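Local coordinates for uncharacterized protein (PDB 5BNI) that is porcine CD38, a member of the ADP-ribosyl cyclase family, with one part rich in helices and another built round a parallel beta sheet, at residues G153-F158 / H187-W192; I163-D168 / G207-E212; P50-E55 / S133-V138; V8-I13 / A40-F45. All blocks are in the same frame, centred on the assembly; numbering follows the deposited sequence.

Interaction 1: G153-F158 / H187-W192; sequences GMVQVF and HTLKAW
Val155 is held between Thr188 and Lys190 where two parallel strands, 153-160 and 186-195, run side by side in the middle of the four-stranded sheet. With helix 172-177 they form a beta-alpha-beta unit. The bonding is that of a parallel ladder, in which one residue uses its N-H and its C=O on two partners that are two positions apart. Val155 N donates to Thr188 O (3.1 Å), while Val155 O takes a short, nearly straight bond from Lys190 N (2.6 Å). Val157 repeats the scheme, its N bonding Lys190 O at 3.1 Å and its O receiving Trp192 N at the same distance of 3.1 Å, which leaves both backbone polar groups of Lys190 used. Lys190 O also lies 3.0 Å from Gln156 CA in a CA-H...O contact. At the start of the ladder the bond from His187 N to Gly153 O is bent and weak. Gln156 bonds Phe76 of strand 74-77 through its backbone, and Met154 N is satisfied by Asp72.

Val155, Val157, Leu189 and Ala191 pack on one face of the sheet. On the other, Phe158 and Trp192 start with nearly the same torsion, CG anti to the carbonyl carbon (chi1 -73° and -64°), and therefore leave the sheet side by side. The Phe158 plane is 9° from that of the five-membered indole ring, but the two are displaced with little overlap; Trp77 stacks on Phe158 as well. Gln156 OE1 lies at the indole edge, near its plane, and Trp192 CD1 sits over a face of the Phe158 ring, 3.4 Å from Phe158 CE1.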
loop_
_atom_site.group_PDB
_atom_site.type_symbol
_atom_site.label_atom_id
_atom_site.label_comp_id
_atom_site.label_asym_id
_atom_site.label_seq_id
_atom_site.Cartn_x
_atom_site.Cartn_y
_atom_site.Cartn_z
ATOM N N GLY A 153 9.775 14.170 3.855
ATOM C CA GLY A 153 11.206 14.251 3.712
ATOM C C GLY A 153 11.566 13.588 2.397
ATOM O O GLY A 153 11.052 13.972 1.341
ATOM N N MET A 154 12.442 12.586 2.454
ATOM C CA MET A 154 12.840 11.865 1.262
ATOM C C MET A 154 11.992 10.601 1.141
ATOM O O MET A 154 11.674 9.961 2.143
ATOM C CB MET A 154 14.345 11.530 1.339
ATOM C CG MET A 154 14.999 11.026 0.049
ATOM S SD MET A 154 15.169 9.236 0.051
ATOM C CE MET A 154 15.905 8.954 1.675
ATOM N N VAL A 155 11.619 10.251 -0.094
ATOM C CA VAL A 155 10.793 9.077 -0.380
ATOM C C VAL A 155 11.485 8.261 -1.460
ATOM O O VAL A 155 12.180 8.815 -2.311
ATOM C CB VAL A 155 9.394 9.508 -0.836
ATOM C CG1 VAL A 155 8.548 8.319 -1.256
ATOM C CG2 VAL A 155 8.698 10.234 0.309
ATOM N N GLN A 156 11.321 6.936 -1.420
ATOM C CA GLN A 156 11.935 6.086 -2.425
ATOM C C GLN A 156 11.013 5.028 -2.965
ATOM O O GLN A 156 10.164 4.480 -2.245
ATOM C CB GLN A 156 13.206 5.443 -1.883
ATOM C CG GLN A 156 13.182 5.155 -0.414
ATOM C CD GLN A 156 14.581 4.950 0.132
ATOM O OE1 GLN A 156 15.526 5.628 -0.275
ATOM N NE2 GLN A 156 14.717 4.010 1.061
ATOM N N VAL A 157 11.186 4.744 -4.249
ATOM C CA VAL A 157 10.393 3.736 -4.939
ATOM C C VAL A 157 11.369 2.788 -5.603
ATOM O O VAL A 157 12.300 3.216 -6.293
ATOM C CB VAL A 157 9.401 4.340 -5.990
ATOM C CG1 VAL A 157 10.138 5.093 -7.082
ATOM C CG2 VAL A 157 8.540 3.232 -6.595
ATOM N N PHE A 158 11.159 1.498 -5.375
ATOM C CA PHE A 158 12.003 0.494 -5.969
ATOM C C PHE A 158 11.352 -0.038 -7.246
ATOM O O PHE A 158 10.214 -0.526 -7.230
ATOM C CB PHE A 158 12.291 -0.616 -4.952
ATOM C CG PHE A 158 13.246 -0.196 -3.859
ATOM C CD1 PHE A 158 14.617 -0.253 -4.061
ATOM C CD2 PHE A 158 12.772 0.291 -2.635
ATOM C CE1 PHE A 158 15.513 0.166 -3.061
ATOM C CE2 PHE A 158 13.656 0.717 -1.641
ATOM C CZ PHE A 158 15.033 0.646 -1.851
ATOM N N HIS A 187 10.504 16.653 -0.107
ATOM C CA HIS A 187 11.424 17.418 -0.909
ATOM C C HIS A 187 12.047 16.663 -2.093
ATOM O O HIS A 187 12.362 17.276 -3.112
ATOM C CB HIS A 187 12.488 18.073 -0.023
ATOM C CG HIS A 187 13.309 17.114 0.782
ATOM N ND1 HIS A 187 14.349 16.390 0.242
ATOM C CD2 HIS A 187 13.270 16.793 2.097
ATOM C CE1 HIS A 187 14.912 15.654 1.183
ATOM N NE2 HIS A 187 14.278 15.881 2.322
ATOM N N THR A 188 12.230 15.349 -1.984
ATOM C CA THR A 188 12.792 14.570 -3.094
ATOM C C THR A 188 12.294 13.131 -3.151
ATOM O O THR A 188 12.014 12.518 -2.127
ATOM C CB THR A 188 14.363 14.527 -3.109
ATOM O OG1 THR A 188 14.821 13.278 -2.583
ATOM C CG2 THR A 188 14.986 15.646 -2.303
ATOM N N LEU A 189 12.202 12.598 -4.363
ATOM C CA LEU A 189 11.871 11.198 -4.571
ATOM C C LEU A 189 13.097 10.506 -5.125
ATOM O O LEU A 189 13.654 10.932 -6.118
ATOM C CB LEU A 189 10.720 11.031 -5.568
ATOM C CG LEU A 189 10.506 9.594 -6.049
ATOM C CD1 LEU A 189 10.282 8.679 -4.873
ATOM C CD2 LEU A 189 9.308 9.533 -6.940
ATOM N N LYS A 190 13.528 9.439 -4.483
ATOM C CA LYS A 190 14.681 8.701 -4.951
ATOM C C LYS A 190 14.198 7.410 -5.583
ATOM O O LYS A 190 13.500 6.622 -4.949
ATOM C CB LYS A 190 15.614 8.401 -3.789
ATOM C CG LYS A 190 17.069 8.516 -4.178
ATOM C CD LYS A 190 17.814 7.203 -4.053
ATOM C CE LYS A 190 18.764 7.275 -2.859
ATOM N NZ LYS A 190 18.394 6.364 -1.732
ATOM N N ALA A 191 14.560 7.191 -6.843
ATOM C CA ALA A 191 14.153 5.985 -7.542
ATOM C C ALA A 191 15.333 5.070 -7.689
ATOM O O ALA A 191 16.430 5.515 -8.009
ATOM C CB ALA A 191 13.591 6.331 -8.902
ATOM N N TRP A 192 15.107 3.788 -7.439
ATOM C CA TRP A 192 16.131 2.767 -7.595
ATOM C C TRP A 192 15.653 1.794 -8.643
ATOM O O TRP A 192 14.581 1.202 -8.484
ATOM C CB TRP A 192 16.322 1.987 -6.315
ATOM C CG TRP A 192 16.829 2.772 -5.147
ATOM C CD1 TRP A 192 16.084 3.312 -4.131
ATOM C CD2 TRP A 192 18.192 3.056 -4.836
ATOM N NE1 TRP A 192 16.903 3.927 -3.214
ATOM C CE2 TRP A 192 18.200 3.790 -3.627
ATOM C CE3 TRP A 192 19.413 2.772 -5.465
ATOM C CZ2 TRP A 192 19.383 4.235 -3.032
ATOM C CZ3 TRP A 192 20.587 3.216 -4.867
ATOM C CH2 TRP A 192 20.560 3.952 -3.669
#

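Interaction 2: I163-D168 / G207-E212; sequences ISNAFD and GSSINE
Phe167 lays the CD2 side of its ring against the first turn of helix 208-219, overlapping the backbone of Ser209. Phe167 CD2 is 3.2 Å from Ser209 O, which approaches obliquely, and 4.0 Å from Glu212 CB, which meets the ring at its edge, near the plane. With CG anti to the backbone N (chi1 173°), the phenyl group reaches along the helix, where Leu213 and Ile216 also touch it. Ser209 OG is shared: its stronger partner is Asp203 OD2, and Ser209 OG takes a weak bond from Phe167 N at 3.4 Å, with an N-H...O angle of 163°. The other oxygen of Asp203 accepts from Asn165 N, so a single carboxylate ties both the loop and the helix start.

The loop follows strand 153-160 and leads to helix 172-177, within the crossover of a beta-alpha-beta unit, whereas the helix that receives it follows the next strand, 186-195, and has Gly207 as its N-cap residue. Asn165, in a left-handed backbone conformation, sets its amide against the same serine, with ND2 3.2 Å from Ser209 CB. On the inner side Ala166 CB comes within 4.3 Å of Ile210 CD1, and both of these side chains rest on Leu159 of strand 153-160. Glu212 carries its chain on past the phenyl ring, its carboxylate plane turned 59° from that of the ring, toward a long, weak ion pair with Lys169.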
loop_
_atom_site.group_PDB
_atom_site.type_symbol
_atom_site.label_atom_id
_atom_site.label_comp_id
_atom_site.label_asym_id
_atom_site.label_seq_id
_atom_site.Cartn_x
_atom_site.Cartn_y
_atom_site.Cartn_z
ATOM N N ILE A 163 12.585 -5.314 -16.751
ATOM C CA ILE A 163 11.395 -5.202 -17.576
ATOM C C ILE A 163 11.383 -3.900 -18.345
ATOM O O ILE A 163 11.928 -2.883 -17.886
ATOM C CB ILE A 163 10.105 -5.258 -16.741
ATOM C CG1 ILE A 163 10.048 -4.061 -15.780
ATOM C CG2 ILE A 163 10.009 -6.587 -15.995
ATOM C CD1 ILE A 163 8.657 -3.530 -15.561
ATOM N N SER A 164 10.772 -3.932 -19.524
ATOM C CA SER A 164 10.640 -2.728 -20.308
ATOM C C SER A 164 9.680 -1.900 -19.486
ATOM O O SER A 164 8.774 -2.445 -18.846
ATOM C CB SER A 164 10.060 -3.051 -21.686
ATOM O OG SER A 164 10.858 -4.027 -22.340
ATOM N N ASN A 165 9.900 -0.595 -19.460
ATOM C CA ASN A 165 9.026 0.295 -18.702
ATOM C C ASN A 165 8.902 -0.081 -17.215
ATOM O O ASN A 165 7.849 -0.515 -16.757
ATOM C CB ASN A 165 7.653 0.387 -19.386
ATOM C CG ASN A 165 7.713 1.171 -20.704
ATOM O OD1 ASN A 165 7.040 0.825 -21.683
ATOM N ND2 ASN A 165 8.545 2.218 -20.740
ATOM N N ALA A 166 9.992 0.100 -16.473
ATOM C CA ALA A 166 10.014 -0.175 -15.038
ATOM C C ALA A 166 8.981 0.710 -14.343
ATOM O O ALA A 166 8.297 0.272 -13.408
ATOM C CB ALA A 166 11.394 0.113 -14.478
ATOM N N PHE A 167 8.891 1.966 -14.786
ATOM C CA PHE A 167 7.885 2.873 -14.253
ATOM C C PHE A 167 6.615 2.688 -15.072
ATOM O O PHE A 167 6.586 2.999 -16.274
ATOM C CB PHE A 167 8.325 4.340 -14.303
ATOM C CG PHE A 167 7.220 5.298 -13.907
ATOM C CD1 PHE A 167 6.642 5.221 -12.641
ATOM C CD2 PHE A 167 6.716 6.240 -14.806
ATOM C CE1 PHE A 167 5.598 6.068 -12.282
ATOM C CE2 PHE A 167 5.676 7.074 -14.450
ATOM C CZ PHE A 167 5.115 6.997 -13.188
ATOM N N ASP A 168 5.575 2.196 -14.411
ATOM C CA ASP A 168 4.308 1.912 -15.056
ATOM C C ASP A 168 3.186 2.826 -14.560
ATOM O O ASP A 168 2.828 2.775 -13.389
ATOM C CB ASP A 168 3.940 0.466 -14.761
ATOM C CG ASP A 168 2.817 -0.035 -15.639
ATOM O OD1 ASP A 168 1.999 0.789 -16.131
ATOM O OD2 ASP A 168 2.741 -1.262 -15.835
ATOM N N GLY A 207 16.237 5.612 -19.383
ATOM C CA GLY A 207 15.071 5.250 -20.186
ATOM C C GLY A 207 13.870 6.189 -20.212
ATOM O O GLY A 207 13.755 7.118 -19.407
ATOM N N SER A 208 12.966 5.917 -21.151
ATOM C CA SER A 208 11.744 6.686 -21.361
ATOM C C SER A 208 10.762 6.652 -20.199
ATOM O O SER A 208 10.170 7.688 -19.864
ATOM C CB SER A 208 11.034 6.174 -22.619
ATOM O OG SER A 208 9.625 6.179 -22.451
ATOM N N SER A 209 10.553 5.478 -19.600
ATOM C CA SER A 209 9.618 5.379 -18.483
ATOM C C SER A 209 10.057 6.175 -17.255
ATOM O O SER A 209 9.248 6.820 -16.616
ATOM C CB SER A 209 9.336 3.916 -18.100
ATOM O OG SER A 209 10.433 3.282 -17.483
ATOM N N ILE A 210 11.341 6.134 -16.921
ATOM C CA ILE A 210 11.823 6.887 -15.774
ATOM C C ILE A 210 11.801 8.396 -16.051
ATOM O O ILE A 210 11.750 9.204 -15.121
ATOM C CB ILE A 210 13.224 6.419 -15.322
ATOM C CG1 ILE A 210 13.105 5.542 -14.072
ATOM C CG2 ILE A 210 14.077 7.604 -14.934
ATOM C CD1 ILE A 210 13.174 4.061 -14.339
ATOM N N ASN A 211 11.854 8.781 -17.317
ATOM C CA ASN A 211 11.778 10.202 -17.650
ATOM C C ASN A 211 10.339 10.629 -17.432
ATOM O O ASN A 211 10.075 11.737 -17.013
ATOM C CB ASN A 211 12.202 10.476 -19.093
ATOM C CG ASN A 211 11.877 11.889 -19.529
ATOM O OD1 ASN A 211 12.275 12.859 -18.877
ATOM N ND2 ASN A 211 11.135 12.019 -20.635
ATOM N N GLU A 212 9.413 9.719 -17.701
ATOM C CA GLU A 212 7.984 9.974 -17.524
ATOM C C GLU A 212 7.679 10.361 -16.086
ATOM O O GLU A 212 6.903 11.281 -15.834
ATOM C CB GLU A 212 7.196 8.716 -17.860
ATOM C CG GLU A 212 6.684 8.625 -19.276
ATOM C CD GLU A 212 6.414 7.181 -19.672
ATOM O OE1 GLU A 212 6.269 6.310 -18.770
ATOM O OE2 GLU A 212 6.335 6.920 -20.893
#

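Interaction 3: P50-E55 / S133-V138; sequences PCSARE and SNFVSV
Pro50 and Cys51, in the loop between helices 34-45 and 59-64, run close past the N terminus of helix 135-149, with Cys51 CA only 4.6 Å from Asn134 CA. Pro50 O accepts a nearly straight CA-H...O contact from Asn134 CA at 3.1 Å, with an angle of 165° at the hydrogen. A little further along, Ala53 N gives a weak, strongly bent hydrogen bond to Ser133 O at 3.0 Å. The helix itself opens with Asn134 as its N-cap: Asn134 OD1 receives Ser137 N at 2.7 Å, with the donor tilted from the carbonyl plane.

Ala53 carries the packing. Its methyl group stands over the centre of the Phe135 ring, CB lying 3.4 Å from the ring centroid and 4° off the normal, a CH-pi contact of almost axial geometry. The methyl also meets Val138, whose CG2 is 3.7 Å from Ala53 CB. The other branch, CG1, anti to the backbone N (chi1 169°), lies against the Arg54-Glu55 peptide, 3.7 Å from Glu55 N, where the loop passes into a 3-10 turn. Covalent chemistry reinforces the join, for Cys51 is disulfide-bonded to Cys131, just before the helix, and Tyr58, further along the same loop, is hydrogen-bonded through its OH to Phe135 O.

With one weak N-H...O bond across it, the contact relies on the disulfide, CH-pi packing and carbonyl contacts; Pro50 O, lying near the helix N terminus, would probably be favoured there by the helix dipole.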
loop_
_atom_site.group_PDB
_atom_site.type_symbol
_atom_site.label_atom_id
_atom_site.label_comp_id
_atom_site.label_asym_id
_atom_site.label_seq_id
_atom_site.Cartn_x
_atom_site.Cartn_y
_atom_site.Cartn_z
ATOM N N PRO A 50 -21.661 -5.613 -1.791
ATOM C CA PRO A 50 -20.185 -5.590 -1.921
ATOM C C PRO A 50 -19.614 -4.729 -3.079
ATOM O O PRO A 50 -18.398 -4.550 -3.162
ATOM C CB PRO A 50 -19.840 -7.072 -2.059
ATOM C CG PRO A 50 -21.045 -7.641 -2.750
ATOM C CD PRO A 50 -22.216 -6.941 -2.100
ATOM N N CYS A 51 -20.481 -4.167 -3.931
ATOM C CA CYS A 51 -20.050 -3.288 -5.021
ATOM C C CYS A 51 -20.414 -1.810 -4.767
ATOM O O CYS A 51 -20.213 -0.929 -5.631
ATOM C CB CYS A 51 -20.641 -3.733 -6.367
ATOM S SG CYS A 51 -19.872 -5.178 -7.151
ATOM N N SER A 52 -20.928 -1.532 -3.570
ATOM C CA SER A 52 -21.332 -0.179 -3.221
ATOM C C SER A 52 -20.313 0.608 -2.387
ATOM O O SER A 52 -20.572 1.750 -2.001
ATOM C CB SER A 52 -22.615 -0.244 -2.432
ATOM O OG SER A 52 -22.294 -0.610 -1.108
ATOM N N ALA A 53 -19.161 0.011 -2.097
ATOM C CA ALA A 53 -18.145 0.634 -1.255
ATOM C C ALA A 53 -17.679 2.017 -1.698
ATOM O O ALA A 53 -17.447 2.275 -2.866
ATOM C CB ALA A 53 -16.970 -0.275 -1.124
ATOM N N ARG A 54 -17.527 2.889 -0.707
ATOM C CA ARG A 54 -17.042 4.249 -0.866
ATOM C C ARG A 54 -16.006 4.513 0.217
ATOM O O ARG A 54 -16.108 3.993 1.323
ATOM C CB ARG A 54 -18.193 5.242 -0.707
ATOM C CG ARG A 54 -19.235 5.185 -1.814
ATOM C CD ARG A 54 -20.146 6.374 -1.727
ATOM N NE ARG A 54 -20.497 6.689 -0.345
ATOM C CZ ARG A 54 -20.282 7.872 0.234
ATOM N NH1 ARG A 54 -19.708 8.882 -0.458
ATOM N NH2 ARG A 54 -20.653 8.046 1.507
ATOM N N GLU A 55 -15.016 5.333 -0.093
ATOM C CA GLU A 55 -13.978 5.653 0.882
ATOM C C GLU A 55 -14.524 6.175 2.207
ATOM O O GLU A 55 -13.921 5.916 3.271
ATOM C CB GLU A 55 -12.970 6.637 0.292
ATOM C CG GLU A 55 -11.950 5.972 -0.612
ATOM C CD GLU A 55 -10.943 6.934 -1.196
ATOM O OE1 GLU A 55 -11.012 8.134 -0.887
ATOM O OE2 GLU A 55 -10.069 6.485 -1.956
ATOM N N SER A 133 -15.570 -0.791 -7.057
ATOM C CA SER A 133 -16.079 -0.299 -5.788
ATOM C C SER A 133 -16.292 -1.423 -4.774
ATOM O O SER A 133 -17.228 -1.364 -3.972
ATOM C CB SER A 133 -17.386 0.449 -6.011
ATOM O OG SER A 133 -17.611 0.638 -7.379
ATOM N N ASN A 134 -15.458 -2.460 -4.810
ATOM C CA ASN A 134 -15.573 -3.512 -3.819
ATOM C C ASN A 134 -14.791 -3.015 -2.604
ATOM O O ASN A 134 -13.889 -2.189 -2.759
ATOM C CB ASN A 134 -14.990 -4.804 -4.353
ATOM C CG ASN A 134 -13.501 -4.727 -4.488
ATOM O OD1 ASN A 134 -12.780 -4.776 -3.495
ATOM N ND2 ASN A 134 -13.023 -4.585 -5.719
ATOM N N PHE A 135 -15.135 -3.504 -1.417
ATOM C CA PHE A 135 -14.508 -3.107 -0.148
ATOM C C PHE A 135 -13.019 -3.351 0.063
ATOM O O PHE A 135 -12.373 -2.629 0.818
ATOM C CB PHE A 135 -15.300 -3.715 1.013
ATOM C CG PHE A 135 -16.575 -2.957 1.298
ATOM C CD1 PHE A 135 -16.540 -1.797 2.064
ATOM C CD2 PHE A 135 -17.804 -3.367 0.759
ATOM C CE1 PHE A 135 -17.696 -1.075 2.313
ATOM C CE2 PHE A 135 -18.967 -2.646 0.999
ATOM C CZ PHE A 135 -18.913 -1.491 1.779
ATOM N N VAL A 136 -12.456 -4.360 -0.584
ATOM C CA VAL A 136 -11.024 -4.634 -0.439
ATOM C C VAL A 136 -10.220 -3.648 -1.249
ATOM O O VAL A 136 -9.211 -3.124 -0.766
ATOM C CB VAL A 136 -10.660 -6.051 -0.906
ATOM C CG1 VAL A 136 -9.135 -6.188 -1.036
ATOM C CG2 VAL A 136 -11.232 -7.070 0.086
ATOM N N SER A 137 -10.665 -3.403 -2.488
ATOM C CA SER A 137 -9.998 -2.474 -3.404
ATOM C C SER A 137 -10.158 -1.022 -2.943
ATOM O O SER A 137 -9.236 -0.222 -3.071
ATOM C CB SER A 137 -10.553 -2.638 -4.820
ATOM O OG SER A 137 -10.185 -3.894 -5.406
ATOM N N VAL A 138 -11.323 -0.664 -2.407
ATOM C CA VAL A 138 -11.514 0.697 -1.937
ATOM C C VAL A 138 -10.567 0.963 -0.781
ATOM O O VAL A 138 -10.029 2.056 -0.644
ATOM C CB VAL A 138 -12.982 0.962 -1.526
ATOM C CG1 VAL A 138 -13.096 2.278 -0.803
ATOM C CG2 VAL A 138 -13.891 0.965 -2.752
#

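Interaction 4: V8-I13 / A40-F45; sequences VDFQEI and AFTDAF
Thr42 OG1 is hydrogen-bonded to Lys39 O in the preceding turn of its own helix, and weakly to Lys38 O, which leaves the methyl to face helix 10-25. OG1 sits between the backbone N and the carbonyl carbon (chi1 49°), and CG2 accordingly reaches Gln11 CG at 3.6 Å, the two side chains meeting at about a right angle. The same methyl lies at the edge of the Phe10 ring, 4.2 Å from Phe10 CE2.

Phe10 is the hub of an aromatic cluster between helices 10-25 and 34-45. It presents its edge to the face of Phe41 in a T-shaped pair, with Phe10 CZ 3.7 Å from Phe41 CE1 and the planes 75° apart. Phe45 reverses the roles: its side chain points against that of Phe10 and turns its own edge toward the face of Phe10 in an offset edge-to-face pair, Phe45 CZ standing 3.7 Å from Phe10 CE2 with planes at 77°. Trp111 meets all three phenyl rings, Phe139 of helix 135-149 adjoins Phe41, and Leu61 of helix 59-64 touches it too, so the cluster joins several helices of the helical part.

Neither segment gives the other a hydrogen bond. The cohesion is that of ring hydrogens set against pi faces and of methyl and methylene groups in contact, and because Phe10 offers an edge to one partner and a face to the other, the two pairs together would probably restrict the rotation of its ring.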
loop_
_atom_site.group_PDB
_atom_site.type_symbol
_atom_site.label_atom_id
_atom_site.label_comp_id
_atom_site.label_asym_id
_atom_site.label_seq_id
_atom_site.Cartn_x
_atom_site.Cartn_y
_atom_site.Cartn_z
ATOM N N VAL A 8 -11.556 -16.907 6.076
ATOM C CA VAL A 8 -12.196 -17.555 7.220
ATOM C C VAL A 8 -11.619 -17.022 8.532
ATOM O O VAL A 8 -10.398 -16.844 8.651
ATOM C CB VAL A 8 -11.995 -19.085 7.192
ATOM C CG1 VAL A 8 -13.157 -19.765 7.902
ATOM C CG2 VAL A 8 -11.866 -19.599 5.758
ATOM N N ASP A 9 -12.480 -16.780 9.517
ATOM C CA ASP A 9 -12.013 -16.268 10.808
ATOM C C ASP A 9 -11.363 -14.883 10.707
ATOM O O ASP A 9 -10.537 -14.512 11.537
ATOM C CB ASP A 9 -11.055 -17.266 11.471
ATOM C CG ASP A 9 -11.782 -18.457 12.082
ATOM O OD1 ASP A 9 -12.652 -18.256 12.975
ATOM O OD2 ASP A 9 -11.473 -19.601 11.674
ATOM N N PHE A 10 -11.776 -14.124 9.700
ATOM C CA PHE A 10 -11.282 -12.775 9.436
ATOM C C PHE A 10 -11.264 -11.858 10.653
ATOM O O PHE A 10 -10.230 -11.281 10.991
ATOM C CB PHE A 10 -12.122 -12.137 8.319
ATOM C CG PHE A 10 -11.929 -10.643 8.179
ATOM C CD1 PHE A 10 -10.853 -10.134 7.453
ATOM C CD2 PHE A 10 -12.793 -9.760 8.779
ATOM C CE1 PHE A 10 -10.639 -8.769 7.335
ATOM C CE2 PHE A 10 -12.590 -8.392 8.667
ATOM C CZ PHE A 10 -11.505 -7.905 7.951
ATOM N N GLN A 11 -12.409 -11.707 11.303
ATOM C CA GLN A 11 -12.520 -10.827 12.459
ATOM C C GLN A 11 -11.510 -11.173 13.536
ATOM O O GLN A 11 -10.931 -10.281 14.149
ATOM C CB GLN A 11 -13.945 -10.874 13.028
ATOM C CG GLN A 11 -15.030 -10.548 12.009
ATOM C CD GLN A 11 -15.728 -11.776 11.438
ATOM O OE1 GLN A 11 -15.086 -12.748 11.018
ATOM N NE2 GLN A 11 -17.060 -11.736 11.423
ATOM N N GLU A 12 -11.300 -12.459 13.773
ATOM C CA GLU A 12 -10.328 -12.880 14.775
ATOM C C GLU A 12 -8.935 -12.562 14.327
ATOM O O GLU A 12 -8.109 -12.091 15.111
ATOM C CB GLU A 12 -10.421 -14.380 15.011
ATOM C CG GLU A 12 -11.725 -14.747 15.650
ATOM C CD GLU A 12 -11.628 -14.799 17.160
ATOM O OE1 GLU A 12 -10.564 -14.438 17.715
ATOM O OE2 GLU A 12 -12.633 -15.192 17.780
ATOM N N ILE A 13 -8.668 -12.834 13.059
ATOM C CA ILE A 13 -7.366 -12.585 12.493
ATOM C C ILE A 13 -6.925 -11.123 12.525
ATOM O O ILE A 13 -5.768 -10.854 12.834
ATOM C CB ILE A 13 -7.292 -13.156 11.073
ATOM C CG1 ILE A 13 -7.467 -14.682 11.108
ATOM C CG2 ILE A 13 -5.980 -12.777 10.412
ATOM C CD1 ILE A 13 -7.330 -15.345 9.734
ATOM N N ALA A 40 -14.558 -1.378 13.966
ATOM C CA ALA A 40 -14.679 -0.280 13.023
ATOM C C ALA A 40 -14.560 -0.868 11.637
ATOM O O ALA A 40 -15.259 -0.470 10.717
ATOM C CB ALA A 40 -13.569 0.735 13.257
ATOM N N PHE A 41 -13.665 -1.849 11.514
ATOM C CA PHE A 41 -13.361 -2.487 10.250
ATOM C C PHE A 41 -14.520 -3.291 9.693
ATOM O O PHE A 41 -14.813 -3.222 8.500
ATOM C CB PHE A 41 -12.150 -3.387 10.424
ATOM C CG PHE A 41 -11.430 -3.707 9.136
ATOM C CD1 PHE A 41 -12.139 -4.076 7.989
ATOM C CD2 PHE A 41 -10.041 -3.665 9.080
ATOM C CE1 PHE A 41 -11.478 -4.369 6.799
ATOM C CE2 PHE A 41 -9.379 -3.963 7.881
ATOM C CZ PHE A 41 -10.093 -4.318 6.731
ATOM N N THR A 42 -15.162 -4.080 10.550
ATOM C CA THR A 42 -16.286 -4.899 10.135
ATOM C C THR A 42 -17.501 -4.046 9.786
ATOM O O THR A 42 -18.126 -4.252 8.756
ATOM C CB THR A 42 -16.654 -5.951 11.208
ATOM O OG1 THR A 42 -16.763 -5.315 12.483
ATOM C CG2 THR A 42 -15.586 -7.013 11.304
ATOM N N ASP A 43 -17.829 -3.079 10.639
ATOM C CA ASP A 43 -18.980 -2.197 10.414
ATOM C C ASP A 43 -18.906 -1.568 9.036
ATOM O O ASP A 43 -19.918 -1.426 8.356
ATOM C CB ASP A 43 -19.055 -1.106 11.489
ATOM C CG ASP A 43 -19.592 -1.633 12.828
ATOM O OD1 ASP A 43 -19.783 -2.868 12.945
ATOM O OD2 ASP A 43 -19.832 -0.826 13.765
ATOM N N ALA A 44 -17.697 -1.227 8.610
ATOM C CA ALA A 44 -17.464 -0.591 7.319
ATOM C C ALA A 44 -18.047 -1.326 6.129
ATOM O O ALA A 44 -18.606 -0.687 5.239
ATOM C CB ALA A 44 -15.971 -0.355 7.108
ATOM N N PHE A 45 -17.929 -2.650 6.105
ATOM C CA PHE A 45 -18.413 -3.432 4.950
ATOM C C PHE A 45 -19.579 -4.380 5.210
ATOM O O PHE A 45 -20.347 -4.702 4.305
ATOM C CB PHE A 45 -17.267 -4.240 4.321
ATOM C CG PHE A 45 -16.722 -5.341 5.212
ATOM C CD1 PHE A 45 -15.673 -5.092 6.105
ATOM C CD2 PHE A 45 -17.239 -6.624 5.143
ATOM C CE1 PHE A 45 -15.149 -6.115 6.904
ATOM C CE2 PHE A 45 -16.727 -7.652 5.945
ATOM C CZ PHE A 45 -15.680 -7.399 6.825
#

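From the N terminus, interaction 4 comes first, closing a loop that brings helix 10-25 against helix 34-45. Interaction 3 follows in series: after a long excursion the chain comes back, and the start of helix 135-149 packs on the 50-55 loop. These two contacts touch, Phe135 CG lying 3.4 Å from Phe45 CB, and together they hold helices 10-25, 34-45 and 135-149 in one helical part. Across the chain's centre, about 30 Å from interaction 3 between centres, interaction 1 closes the beta-alpha-beta crossover by pairing strand 153-160 with strand 186-195. Interaction 2 crosses it, its segments alternating along the chain, and ties the loop after strand 153-160 to helix 208-219.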